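Local structure of DELTA1-pyrroline-2-carboxylate reductase (Thermococcus litoralis DSM 5473, 6T3E) at residues 155-160 / 228-233; 168-173 / 219-224; 242-247 / 277-282. The protein is an NADH-binding reductase of the ornithine cyclodeaminase/mu-crystallin family that reduces Delta1-pyrroline-2-carboxylate to L-proline. All blocks are in the same frame, centred on the assembly; numbering follows the deposited sequence.

How the contacts relate
All three contacts lie on or beside the parallel sheet that binds NADH. From the N terminus, strand 153-157 and its glycine-rich turn open contact 1, and helix 161-173 opens contact 2. Contact 2 closes first, where 168-173 meets 219-224 after 45 intervening residues. Contact 1 closes next, at loop 228-233, with contact 2 nested inside it. Contact 3 follows in series and ties the end of strand 241-244 to the start of helix 278-286. Strand 219-222 lies between strands 153-157 and 241-244 and is hydrogen-bonded to both, which binds contact 2 to its neighbours. The dinucleotide touches all three contacts.

Contact 1. Residues 155-160 / 228-233. With NAI (1,4-dihydronicotinamide adenine dinucleotide), chain F.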
loop_
_atom_site.group_PDB
_atom_site.type_symbol
_atom_site.label_atom_id
_atom_site.label_comp_id
_atom_site.label_asym_id
_atom_site.label_seq_id
_atom_site.Cartn_x
_atom_site.Cartn_y
_atom_site.Cartn_z
ATOM N N GLY B 155 34.320 2.897 8.105
ATOM C CA GLY B 155 34.100 1.605 8.740
ATOM C C GLY B 155 32.702 1.101 8.429
ATOM O O GLY B 155 31.734 1.868 8.454
ATOM N N ILE B 156 32.607 -0.198 8.153
ATOM C CA ILE B 156 31.353 -0.825 7.763
ATOM C C ILE B 156 31.083 -1.997 8.691
ATOM O O ILE B 156 31.922 -2.892 8.832
ATOM C CB ILE B 156 31.377 -1.283 6.293
ATOM C CG1 ILE B 156 31.978 -0.181 5.422
ATOM C CG2 ILE B 156 29.989 -1.624 5.830
ATOM C CD1 ILE B 156 32.129 -0.541 3.970
ATOM N N ILE B 157 29.916 -1.983 9.322
ATOM C CA ILE B 157 29.464 -3.054 10.193
ATOM C C ILE B 157 28.222 -3.656 9.556
ATOM O O ILE B 157 27.200 -2.970 9.407
ATOM C CB ILE B 157 29.173 -2.544 11.613
ATOM C CG1 ILE B 157 30.480 -2.207 12.321
ATOM C CG2 ILE B 157 28.391 -3.576 12.420
ATOM C CD1 ILE B 157 30.297 -1.255 13.448
ATOM N N GLY B 158 28.313 -4.937 9.183
ATOM C CA GLY B 158 27.296 -5.628 8.405
ATOM C C GLY B 158 27.548 -5.515 6.912
ATOM O O GLY B 158 27.172 -4.514 6.295
ATOM N N ALA B 159 28.142 -6.534 6.298
ATOM C CA ALA B 159 28.547 -6.442 4.892
ATOM C C ALA B 159 27.509 -7.110 3.988
ATOM O O ALA B 159 27.788 -8.067 3.274
ATOM C CB ALA B 159 29.928 -7.066 4.703
ATOM N N GLY B 160 26.294 -6.583 4.027
ATOM C CA GLY B 160 25.188 -7.131 3.271
ATOM C C GLY B 160 24.880 -6.351 2.011
ATOM O O GLY B 160 25.749 -5.689 1.434
ATOM N N GLU B 228 20.000 -6.525 18.552
ATOM C CA GLU B 228 20.588 -5.976 19.759
ATOM C C GLU B 228 21.839 -5.204 19.372
ATOM O O GLU B 228 22.442 -5.479 18.330
ATOM C CB GLU B 228 20.917 -7.089 20.769
ATOM C CG GLU B 228 19.695 -7.578 21.540
ATOM C CD GLU B 228 19.709 -9.076 21.787
ATOM O OE1 GLU B 228 18.697 -9.743 21.491
ATOM O OE2 GLU B 228 20.733 -9.592 22.284
ATOM N N PRO B 229 22.234 -4.221 20.176
ATOM C CA PRO B 229 23.304 -3.307 19.762
ATOM C C PRO B 229 24.599 -4.018 19.394
ATOM O O PRO B 229 25.049 -4.938 20.078
ATOM C CB PRO B 229 23.489 -2.417 20.994
ATOM C CG PRO B 229 22.141 -2.400 21.619
ATOM C CD PRO B 229 21.567 -3.767 21.406
ATOM N N VAL B 230 25.187 -3.567 18.290
ATOM C CA VAL B 230 26.508 -3.998 17.863
ATOM C C VAL B 230 27.534 -2.890 18.035
ATOM O O VAL B 230 28.728 -3.191 18.186
ATOM C CB VAL B 230 26.493 -4.480 16.394
ATOM C CG1 VAL B 230 27.742 -5.276 16.064
ATOM C CG2 VAL B 230 25.249 -5.293 16.100
ATOM N N VAL B 231 27.112 -1.629 18.033
ATOM C CA VAL B 231 28.010 -0.488 18.152
ATOM C C VAL B 231 27.879 0.080 19.552
ATOM O O VAL B 231 26.796 0.536 19.941
ATOM C CB VAL B 231 27.690 0.589 17.102
ATOM C CG1 VAL B 231 28.705 1.711 17.192
ATOM C CG2 VAL B 231 27.686 -0.025 15.710
ATOM N N LYS B 232 28.990 0.087 20.290
ATOM C CA LYS B 232 29.049 0.688 21.614
ATOM C C LYS B 232 29.565 2.118 21.516
ATOM O O LYS B 232 30.592 2.381 20.881
ATOM C CB LYS B 232 29.955 -0.130 22.536
ATOM C CG LYS B 232 29.439 -1.528 22.861
ATOM C CD LYS B 232 30.154 -2.131 24.085
ATOM C CE LYS B 232 29.476 -3.415 24.575
ATOM N NZ LYS B 232 29.652 -4.570 23.639
ATOM N N GLY B 233 28.884 3.032 22.207
ATOM C CA GLY B 233 29.266 4.429 22.131
ATOM C C GLY B 233 30.658 4.693 22.664
ATOM O O GLY B 233 31.350 5.588 22.173
HETATM P PA NAI F . 21.407 -8.505 4.418
HETATM O O1A NAI F . 20.865 -9.718 5.128
HETATM O O2A NAI F . 21.669 -8.834 2.961
HETATM O O5B NAI F . 22.750 -7.893 5.147
HETATM C C5B NAI F . 22.664 -7.818 6.565
HETATM C C4B NAI F . 24.123 -7.999 7.175
HETATM O O4B NAI F . 24.115 -7.749 8.442
HETATM C C3B NAI F . 24.553 -9.477 7.032
HETATM O O3B NAI F . 25.699 -9.529 6.310
HETATM C C2B NAI F . 24.739 -9.950 8.488
HETATM O O2B NAI F . 25.798 -11.025 8.573
HETATM C C1B NAI F . 25.100 -8.857 9.099
HETATM N N9A NAI F . 24.890 -8.923 10.519
HETATM C C8A NAI F . 23.732 -9.299 11.069
HETATM N N7A NAI F . 23.880 -9.250 12.388
HETATM C C5A NAI F . 25.131 -8.840 12.656
HETATM C C6A NAI F . 25.771 -8.628 13.853
HETATM N N6A NAI F . 25.344 -8.772 15.232
HETATM N N1A NAI F . 27.037 -8.215 13.870
HETATM C C2A NAI F . 27.678 -7.994 12.696
HETATM N N3A NAI F . 27.044 -8.200 11.515
HETATM C C4A NAI F . 25.758 -8.634 11.509
HETATM O O3 NAI F . 20.226 -7.339 4.553
HETATM P PN NAI F . 20.399 -5.789 3.969
HETATM O O1N NAI F . 19.578 -5.759 2.695
HETATM O O2N NAI F . 21.845 -5.443 3.748
HETATM O O5D NAI F . 19.780 -4.747 5.052
HETATM C C5D NAI F . 20.612 -4.314 6.064
HETATM C C4D NAI F . 19.756 -3.531 7.094
HETATM O O4D NAI F . 19.297 -2.403 6.588
HETATM C C3D NAI F . 18.518 -4.354 7.476
HETATM O O3D NAI F . 18.294 -4.224 8.833
HETATM C C2D NAI F . 17.358 -3.690 6.720
HETATM O O2D NAI F . 16.054 -4.003 7.454
HETATM C C1D NAI F . 17.691 -2.426 6.754
HETATM N N1N NAI F . 17.093 -1.698 5.623
HETATM C C2N NAI F . 16.545 -0.366 5.797
HETATM C C3N NAI F . 16.367 0.563 4.564
HETATM C C7N NAI F . 16.441 2.087 4.857
HETATM O O7N NAI F . 16.688 2.422 5.956
HETATM N N7N NAI F . 16.209 3.074 3.778
HETATM C C4N NAI F . 16.752 0.084 3.179
HETATM C C5N NAI F . 16.793 -1.444 3.050
HETATM C C6N NAI F . 17.038 -2.301 4.304
#
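Ile-157, the last residue of strand 153-157, meets loop 228-233 through two different branches, and both meetings are purely apolar. Its delta methyl CD1 lies 3.7 Å from CG2 of Val-231, the two side chains crossing at a slant, while its branch methyl CG2 passes antiparallel to Val-230 with CG1 of that valine 4.1 Å away. The first torsion of Ile-157 (chi1 -71°) sets CG2 opposite the backbone N and CG1 beside it, which splits the two arms between the two valines. Beta-branched residues suit this place, being stiff and broad near the backbone. Val-231 also rests on Leu-220 and Val-222, so the loop is packed down on the neighbouring strand.

The strand-turn-helix that starts here has glycines spaced as in the GxGxxA pattern, consistent with a Rossmann-type dinucleotide site, and their need follows from the geometry. Gly-158 has a positive phi of 90°, at which a side chain would jam against the carbonyl of Ile-157. Gly-160 brings its CA within 3.2 Å of O5B of the cofactor, where a CB would collide with that oxygen.

The cofactor adds van der Waals contacts, methyls against adenine nitrogens. Val-230 presents CG2 to N6A at 3.6 Å and CG1 to N1A at 3.7 Å, touching Ile-157 and the base at once. With an alanine here both methyls are gone, and the amino end of the adenine would probably lose its cover from this loop while a gap opened beside CG2 of Ile-157.

Polar interactions concern the turn. Ala-159 centres an inverse gamma turn, with a weak bond of 3.2 Å from Gly-160 N to Gly-158 O. The N-H of Ala-159 is bonded to OD2 of Asp-183, whose OD1 holds the cofactor.

Contact 2. Residues 168-173 / 219-224; sequences WAVCEV and ILIVAT. With NAI (1,4-dihydronicotinamide adenine dinucleotide), chain F.
The ribose hydroxyl O3D of the cofactor, on the nicotinamide side, donates to the carbonyl O of Thr-224 over 2.5 Å and has a second backbone partner in the loop after strand 241-244. Because main-chain atoms do this work, the hold depends on the course of the two loops that leave the strands rather than on a particular side chain. Thr-224 uses its side chain otherwise. With OG1 beside its backbone N (chi1 -66°), the hydroxyl makes a weak bond to Ile-157 O, and the methyl CG2 is turned to the adenine, 3.3 Å from N7A. A threonine suits the position because it offers one polar and one apolar branch. Just before it, CB of Ala-223 lies 4.1 Å from C5D of the ribose, and a methyl adds little bulk beside the sugar.

Farther back along the strand the contact with helix 161-173 is apolar and rests on three residues. Val-170 is a fork with a methyl for each isoleucine. Its CG1 meets Ile-219 CD1 tip to tip at 3.7 Å, whereas its CG2 runs past Ile-221 in the opposite direction, 4.0 Å from CD1. Placing CG1 opposite the backbone N of Val-170 (chi1 171°) spreads the fork across both partners. Ile-219 and Ile-221, two positions apart, share the face of the strand that looks to the helix, and each extends its long arm so that a delta methyl reaches across. All three are buried. Ile-219 is also covered by Thr-143 of helix 128-146.

The helix that follows the first strand of the nucleotide site thus packs on the adjacent parallel strand 219-222, with NADH bound just past its C-terminal end, an arrangement characteristic of the Rossmann fold.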
loop_
_atom_site.group_PDB
_atom_site.type_symbol
_atom_site.label_atom_id
_atom_site.label_comp_id
_atom_site.label_asym_id
_atom_site.label_seq_id
_atom_site.Cartn_x
_atom_site.Cartn_y
_atom_site.Cartn_z
ATOM N N TRP B 168 29.303 2.878 -1.480
ATOM C CA TRP B 168 29.364 3.515 -2.797
ATOM C C TRP B 168 28.904 4.967 -2.730
ATOM O O TRP B 168 29.580 5.866 -3.237
ATOM C CB TRP B 168 28.527 2.712 -3.802
ATOM C CG TRP B 168 28.521 3.242 -5.215
ATOM C CD1 TRP B 168 29.327 4.212 -5.737
ATOM C CD2 TRP B 168 27.665 2.817 -6.285
ATOM N NE1 TRP B 168 29.022 4.432 -7.055
ATOM C CE2 TRP B 168 28.009 3.587 -7.423
ATOM C CE3 TRP B 168 26.643 1.862 -6.394
ATOM C CZ2 TRP B 168 27.366 3.435 -8.657
ATOM C CZ3 TRP B 168 26.004 1.708 -7.622
ATOM C CH2 TRP B 168 26.371 2.496 -8.739
ATOM N N ALA B 169 27.771 5.225 -2.079
ATOM C CA ALA B 169 27.289 6.600 -1.982
ATOM C C ALA B 169 28.192 7.468 -1.108
ATOM O O ALA B 169 28.273 8.681 -1.324
ATOM C CB ALA B 169 25.858 6.620 -1.462
ATOM N N VAL B 170 28.833 6.886 -0.088
ATOM C CA VAL B 170 29.794 7.646 0.709
ATOM C C VAL B 170 31.011 8.022 -0.133
ATOM O O VAL B 170 31.567 9.117 0.010
ATOM C CB VAL B 170 30.185 6.862 1.981
ATOM C CG1 VAL B 170 31.349 7.531 2.702
ATOM C CG2 VAL B 170 29.002 6.759 2.914
ATOM N N CYS B 171 31.435 7.127 -1.033
ATOM C CA CYS B 171 32.576 7.404 -1.904
ATOM C C CYS B 171 32.254 8.481 -2.942
ATOM O O CYS B 171 33.162 9.177 -3.419
ATOM C CB CYS B 171 33.016 6.121 -2.615
ATOM S SG CYS B 171 33.609 4.759 -1.573
ATOM N N GLU B 172 30.986 8.607 -3.339
ATOM C CA GLU B 172 30.619 9.649 -4.294
ATOM C C GLU B 172 30.643 11.029 -3.657
ATOM O O GLU B 172 30.722 12.032 -4.371
ATOM C CB GLU B 172 29.238 9.369 -4.896
ATOM C CG GLU B 172 29.221 8.247 -5.938
ATOM C CD GLU B 172 29.743 8.698 -7.299
ATOM O OE1 GLU B 172 29.807 9.927 -7.530
ATOM O OE2 GLU B 172 30.083 7.825 -8.135
ATOM N N VAL B 173 30.620 11.090 -2.333
ATOM C CA VAL B 173 30.464 12.339 -1.607
ATOM C C VAL B 173 31.733 12.751 -0.857
ATOM O O VAL B 173 31.904 13.948 -0.578
ATOM C CB VAL B 173 29.256 12.226 -0.646
ATOM C CG1 VAL B 173 29.370 13.121 0.571
ATOM C CG2 VAL B 173 27.953 12.477 -1.403
ATOM N N ILE B 219 33.943 7.869 8.942
ATOM C CA ILE B 219 32.524 7.657 8.667
ATOM C C ILE B 219 32.209 6.193 8.941
ATOM O O ILE B 219 32.902 5.302 8.446
ATOM C CB ILE B 219 32.155 8.005 7.213
ATOM C CG1 ILE B 219 32.348 9.495 6.949
ATOM C CG2 ILE B 219 30.715 7.595 6.914
ATOM C CD1 ILE B 219 32.198 9.865 5.495
ATOM N N LEU B 220 31.161 5.938 9.708
ATOM C CA LEU B 220 30.783 4.576 10.046
ATOM C C LEU B 220 29.467 4.225 9.373
ATOM O O LEU B 220 28.495 4.984 9.458
ATOM C CB LEU B 220 30.657 4.391 11.560
ATOM C CG LEU B 220 30.232 2.992 12.016
ATOM C CD1 LEU B 220 31.275 1.966 11.602
ATOM C CD2 LEU B 220 30.004 2.962 13.510
ATOM N N ILE B 221 29.436 3.062 8.732
ATOM C CA ILE B 221 28.249 2.549 8.064
ATOM C C ILE B 221 27.791 1.326 8.849
ATOM O O ILE B 221 28.556 0.369 9.014
ATOM C CB ILE B 221 28.535 2.181 6.597
ATOM C CG1 ILE B 221 28.784 3.426 5.743
ATOM C CG2 ILE B 221 27.413 1.336 6.020
ATOM C CD1 ILE B 221 29.604 3.138 4.493
ATOM N N VAL B 222 26.552 1.359 9.334
ATOM C CA VAL B 222 25.937 0.240 10.037
ATOM C C VAL B 222 24.700 -0.166 9.238
ATOM O O VAL B 222 23.790 0.653 9.038
ATOM C CB VAL B 222 25.578 0.597 11.490
ATOM C CG1 VAL B 222 25.404 -0.663 12.301
ATOM C CG2 VAL B 222 26.656 1.479 12.133
ATOM N N ALA B 223 24.678 -1.435 8.763
ATOM C CA ALA B 223 23.616 -2.030 7.916
ATOM C C ALA B 223 23.466 -3.505 8.312
ATOM O O ALA B 223 23.798 -4.449 7.573
ATOM C CB ALA B 223 23.925 -1.899 6.423
ATOM N N THR B 224 22.920 -3.706 9.497
ATOM C CA THR B 224 22.904 -4.994 10.155
ATOM C C THR B 224 21.494 -5.580 10.169
ATOM O O THR B 224 20.510 -4.919 9.838
ATOM C CB THR B 224 23.521 -4.798 11.543
ATOM O OG1 THR B 224 24.908 -4.449 11.381
ATOM C CG2 THR B 224 23.453 -5.967 12.382
HETATM P PA NAI F . 21.407 -8.505 4.418
HETATM O O1A NAI F . 20.865 -9.718 5.128
HETATM O O2A NAI F . 21.669 -8.834 2.961
HETATM O O5B NAI F . 22.750 -7.893 5.147
HETATM C C5B NAI F . 22.664 -7.818 6.565
HETATM C C4B NAI F . 24.123 -7.999 7.175
HETATM O O4B NAI F . 24.115 -7.749 8.442
HETATM C C3B NAI F . 24.553 -9.477 7.032
HETATM O O3B NAI F . 25.699 -9.529 6.310
HETATM C C2B NAI F . 24.739 -9.950 8.488
HETATM O O2B NAI F . 25.798 -11.025 8.573
HETATM C C1B NAI F . 25.100 -8.857 9.099
HETATM N N9A NAI F . 24.890 -8.923 10.519
HETATM C C8A NAI F . 23.732 -9.299 11.069
HETATM N N7A NAI F . 23.880 -9.250 12.388
HETATM C C5A NAI F . 25.131 -8.840 12.656
HETATM C C6A NAI F . 25.771 -8.628 13.853
HETATM N N6A NAI F . 25.344 -8.772 15.232
HETATM N N1A NAI F . 27.037 -8.215 13.870
HETATM C C2A NAI F . 27.678 -7.994 12.696
HETATM N N3A NAI F . 27.044 -8.200 11.515
HETATM C C4A NAI F . 25.758 -8.634 11.509
HETATM O O3 NAI F . 20.226 -7.339 4.553
HETATM P PN NAI F . 20.399 -5.789 3.969
HETATM O O1N NAI F . 19.578 -5.759 2.695
HETATM O O2N NAI F . 21.845 -5.443 3.748
HETATM O O5D NAI F . 19.780 -4.747 5.052
HETATM C C5D NAI F . 20.612 -4.314 6.064
HETATM C C4D NAI F . 19.756 -3.531 7.094
HETATM O O4D NAI F . 19.297 -2.403 6.588
HETATM C C3D NAI F . 18.518 -4.354 7.476
HETATM O O3D NAI F . 18.294 -4.224 8.833
HETATM C C2D NAI F . 17.358 -3.690 6.720
HETATM O O2D NAI F . 16.054 -4.003 7.454
HETATM C C1D NAI F . 17.691 -2.426 6.754
HETATM N N1N NAI F . 17.093 -1.698 5.623
HETATM C C2N NAI F . 16.545 -0.366 5.797
HETATM C C3N NAI F . 16.367 0.563 4.564
HETATM C C7N NAI F . 16.441 2.087 4.857
HETATM O O7N NAI F . 16.688 2.422 5.956
HETATM N N7N NAI F . 16.209 3.074 3.778
HETATM C C4N NAI F . 16.752 0.084 3.179
HETATM C C5N NAI F . 16.793 -1.444 3.050
HETATM C C6N NAI F . 17.038 -2.301 4.304
#

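Contact 3. Residues 242-247 / 277-282; sequences INSVGW and SGDIII. With NAI (1,4-dihydronicotinamide adenine dinucleotide), chain F.
Trp-247 and Ser-277 meet where the loop leaving strand 241-244 of the Rossmann-type sheet, at its cofactor-binding end, passes the junction of helices 270-276 and 278-286. The tight part of this region faces the dinucleotide and is made by backbone. The N-H of Trp-247 points almost straight at ribose oxygen O3D (3.0 Å, 167°), and the carbonyl O of the same residue accepts from O2D at 2.6 Å, so one residue takes both hydroxyls of the nicotinamide ribose. Val-245, turned away from helix 278-286, lays CG2 3.6 Å from O4D of that sugar.

The side toward 277-282 is looser, although all five touching residues are buried. The side chain of Asp-279 leaves its helix toward 242-247, yet OD2 stays 4.1 Å from Ser-244 OG and equally far from Gly-246 O. Lys-319 mediates between them: its ammonium makes a salt bridge with Asp-279 OD2, a hydrogen bond with Ser-244 OG and a weak one with Gly-246 O. The other carboxylate oxygen, OD1, takes the backbone N-H groups of Glu-254 and Leu-255. An aspartate fits here because a short acid can serve both a lysine and a loop, and the lysine probably favours its charged form. Ser-244 suits its place with a small hydroxyl bonded to both Lys-319 and Glu-254 OE2.

Ser-277 occupies the N-cap position of helix 278-286, and its carbonyl O accepts from both Ile-280 N and Ile-281 N. The indole of Trp-247, about 4 Å from the bound proline, stands edge-to-face with Phe-74. Its NE1 is bonded to Glu-276 O, and CA of Ser-277 comes up to the indole edge, near the ring plane, 4.3 Å from CD1 of Trp-247.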
loop_
_atom_site.group_PDB
_atom_site.type_symbol
_atom_site.label_atom_id
_atom_site.label_comp_id
_atom_site.label_asym_id
_atom_site.label_seq_id
_atom_site.Cartn_x
_atom_site.Cartn_y
_atom_site.Cartn_z
ATOM N N ILE B 242 28.053 8.888 11.501
ATOM C CA ILE B 242 27.462 7.553 11.502
ATOM C C ILE B 242 26.221 7.557 10.625
ATOM O O ILE B 242 25.344 8.413 10.787
ATOM C CB ILE B 242 27.086 7.081 12.921
ATOM C CG1 ILE B 242 28.139 7.517 13.939
ATOM C CG2 ILE B 242 26.898 5.572 12.950
ATOM C CD1 ILE B 242 29.467 6.847 13.743
ATOM N N ASN B 243 26.133 6.579 9.731
ATOM C CA ASN B 243 24.918 6.288 8.982
ATOM C C ASN B 243 24.409 4.923 9.424
ATOM O O ASN B 243 25.110 3.915 9.273
ATOM C CB ASN B 243 25.171 6.318 7.473
ATOM C CG ASN B 243 25.577 7.696 6.978
ATOM O OD1 ASN B 243 24.860 8.675 7.174
ATOM N ND2 ASN B 243 26.723 7.774 6.322
ATOM N N SER B 244 23.211 4.900 10.000
ATOM C CA SER B 244 22.600 3.679 10.507
ATOM C C SER B 244 21.276 3.461 9.787
ATOM O O SER B 244 20.365 4.291 9.887
ATOM C CB SER B 244 22.398 3.763 12.024
ATOM O OG SER B 244 21.754 2.607 12.527
ATOM N N VAL B 245 21.180 2.366 9.034
ATOM C CA VAL B 245 19.994 2.096 8.234
ATOM C C VAL B 245 19.302 0.806 8.639
ATOM O O VAL B 245 18.215 0.502 8.116
ATOM C CB VAL B 245 20.322 2.091 6.726
ATOM C CG1 VAL B 245 21.249 3.251 6.398
ATOM C CG2 VAL B 245 20.946 0.777 6.315
ATOM N N GLY B 246 19.871 0.059 9.580
ATOM C CA GLY B 246 19.265 -1.196 9.968
ATOM C C GLY B 246 17.899 -0.979 10.583
ATOM O O GLY B 246 17.611 0.070 11.168
ATOM N N TRP B 247 17.031 -1.971 10.391
ATOM C CA TRP B 247 15.698 -1.958 10.969
ATOM C C TRP B 247 15.173 -3.386 10.982
ATOM O O TRP B 247 15.159 -4.039 9.938
ATOM C CB TRP B 247 14.761 -1.044 10.170
ATOM C CG TRP B 247 13.375 -1.065 10.702
ATOM C CD1 TRP B 247 12.857 -0.261 11.678
ATOM C CD2 TRP B 247 12.326 -1.956 10.315
ATOM N NE1 TRP B 247 11.541 -0.590 11.916
ATOM C CE2 TRP B 247 11.190 -1.627 11.091
ATOM C CE3 TRP B 247 12.235 -2.996 9.386
ATOM C CZ2 TRP B 247 9.977 -2.300 10.965
ATOM C CZ3 TRP B 247 11.040 -3.663 9.263
ATOM C CH2 TRP B 247 9.921 -3.316 10.055
ATOM N N SER B 277 11.681 2.908 14.555
ATOM C CA SER B 277 13.090 2.620 14.813
ATOM C C SER B 277 13.333 2.366 16.294
ATOM O O SER B 277 13.301 3.299 17.104
ATOM C CB SER B 277 13.984 3.757 14.333
ATOM O OG SER B 277 15.336 3.429 14.610
ATOM N N GLY B 278 13.643 1.114 16.638
ATOM C CA GLY B 278 14.039 0.819 18.000
ATOM C C GLY B 278 15.329 1.490 18.408
ATOM O O GLY B 278 15.530 1.745 19.603
ATOM N N ASP B 279 16.190 1.815 17.436
ATOM C CA ASP B 279 17.424 2.544 17.726
ATOM C C ASP B 279 17.144 3.862 18.441
ATOM O O ASP B 279 18.003 4.371 19.169
ATOM C CB ASP B 279 18.204 2.793 16.433
ATOM C CG ASP B 279 19.088 1.609 16.035
ATOM O OD1 ASP B 279 19.994 1.266 16.831
ATOM O OD2 ASP B 279 18.882 1.030 14.930
ATOM N N ILE B 280 15.962 4.430 18.242
ATOM C CA ILE B 280 15.576 5.680 18.870
ATOM C C ILE B 280 14.507 5.466 19.940
ATOM O O ILE B 280 14.584 6.060 21.017
ATOM C CB ILE B 280 15.104 6.690 17.798
ATOM C CG1 ILE B 280 16.155 6.818 16.683
ATOM C CG2 ILE B 280 14.798 8.046 18.409
ATOM C CD1 ILE B 280 17.532 7.243 17.162
ATOM N N ILE B 281 13.532 4.585 19.685
ATOM C CA ILE B 281 12.415 4.400 20.607
ATOM C C ILE B 281 12.900 3.850 21.944
ATOM O O ILE B 281 12.450 4.286 23.014
ATOM C CB ILE B 281 11.349 3.486 19.980
ATOM C CG1 ILE B 281 10.706 4.152 18.770
ATOM C CG2 ILE B 281 10.280 3.136 20.995
ATOM C CD1 ILE B 281 10.045 3.155 17.828
ATOM N N ILE B 282 13.815 2.887 21.910
ATOM C CA ILE B 282 14.293 2.252 23.135
ATOM C C ILE B 282 15.046 3.259 24.005
ATOM O O ILE B 282 14.741 3.358 25.203
ATOM C CB ILE B 282 15.154 1.010 22.826
ATOM C CG1 ILE B 282 14.282 -0.149 22.325
ATOM C CG2 ILE B 282 15.946 0.586 24.053
ATOM C CD1 ILE B 282 15.059 -1.287 21.718
HETATM P PA NAI F . 21.407 -8.505 4.418
HETATM O O1A NAI F . 20.865 -9.718 5.128
HETATM O O2A NAI F . 21.669 -8.834 2.961
HETATM O O5B NAI F . 22.750 -7.893 5.147
HETATM C C5B NAI F . 22.664 -7.818 6.565
HETATM C C4B NAI F . 24.123 -7.999 7.175
HETATM O O4B NAI F . 24.115 -7.749 8.442
HETATM C C3B NAI F . 24.553 -9.477 7.032
HETATM O O3B NAI F . 25.699 -9.529 6.310
HETATM C C2B NAI F . 24.739 -9.950 8.488
HETATM O O2B NAI F . 25.798 -11.025 8.573
HETATM C C1B NAI F . 25.100 -8.857 9.099
HETATM N N9A NAI F . 24.890 -8.923 10.519
HETATM C C8A NAI F . 23.732 -9.299 11.069
HETATM N N7A NAI F . 23.880 -9.250 12.388
HETATM C C5A NAI F . 25.131 -8.840 12.656
HETATM C C6A NAI F . 25.771 -8.628 13.853
HETATM N N6A NAI F . 25.344 -8.772 15.232
HETATM N N1A NAI F . 27.037 -8.215 13.870
HETATM C C2A NAI F . 27.678 -7.994 12.696
HETATM N N3A NAI F . 27.044 -8.200 11.515
HETATM C C4A NAI F . 25.758 -8.634 11.509
HETATM O O3 NAI F . 20.226 -7.339 4.553
HETATM P PN NAI F . 20.399 -5.789 3.969
HETATM O O1N NAI F . 19.578 -5.759 2.695
HETATM O O2N NAI F . 21.845 -5.443 3.748
HETATM O O5D NAI F . 19.780 -4.747 5.052
HETATM C C5D NAI F . 20.612 -4.314 6.064
HETATM C C4D NAI F . 19.756 -3.531 7.094
HETATM O O4D NAI F . 19.297 -2.403 6.588
HETATM C C3D NAI F . 18.518 -4.354 7.476
HETATM O O3D NAI F . 18.294 -4.224 8.833
HETATM C C2D NAI F . 17.358 -3.690 6.720
HETATM O O2D NAI F . 16.054 -4.003 7.454
HETATM C C1D NAI F . 17.691 -2.426 6.754
HETATM N N1N NAI F . 17.093 -1.698 5.623
HETATM C C2N NAI F . 16.545 -0.366 5.797
HETATM C C3N NAI F . 16.367 0.563 4.564
HETATM C C7N NAI F . 16.441 2.087 4.857
HETATM O O7N NAI F . 16.688 2.422 5.956
HETATM N N7N NAI F . 16.209 3.074 3.778
HETATM C C4N NAI F . 16.752 0.084 3.179
HETATM C C5N NAI F . 16.793 -1.444 3.050
HETATM C C6N NAI F . 17.038 -2.301 4.304
#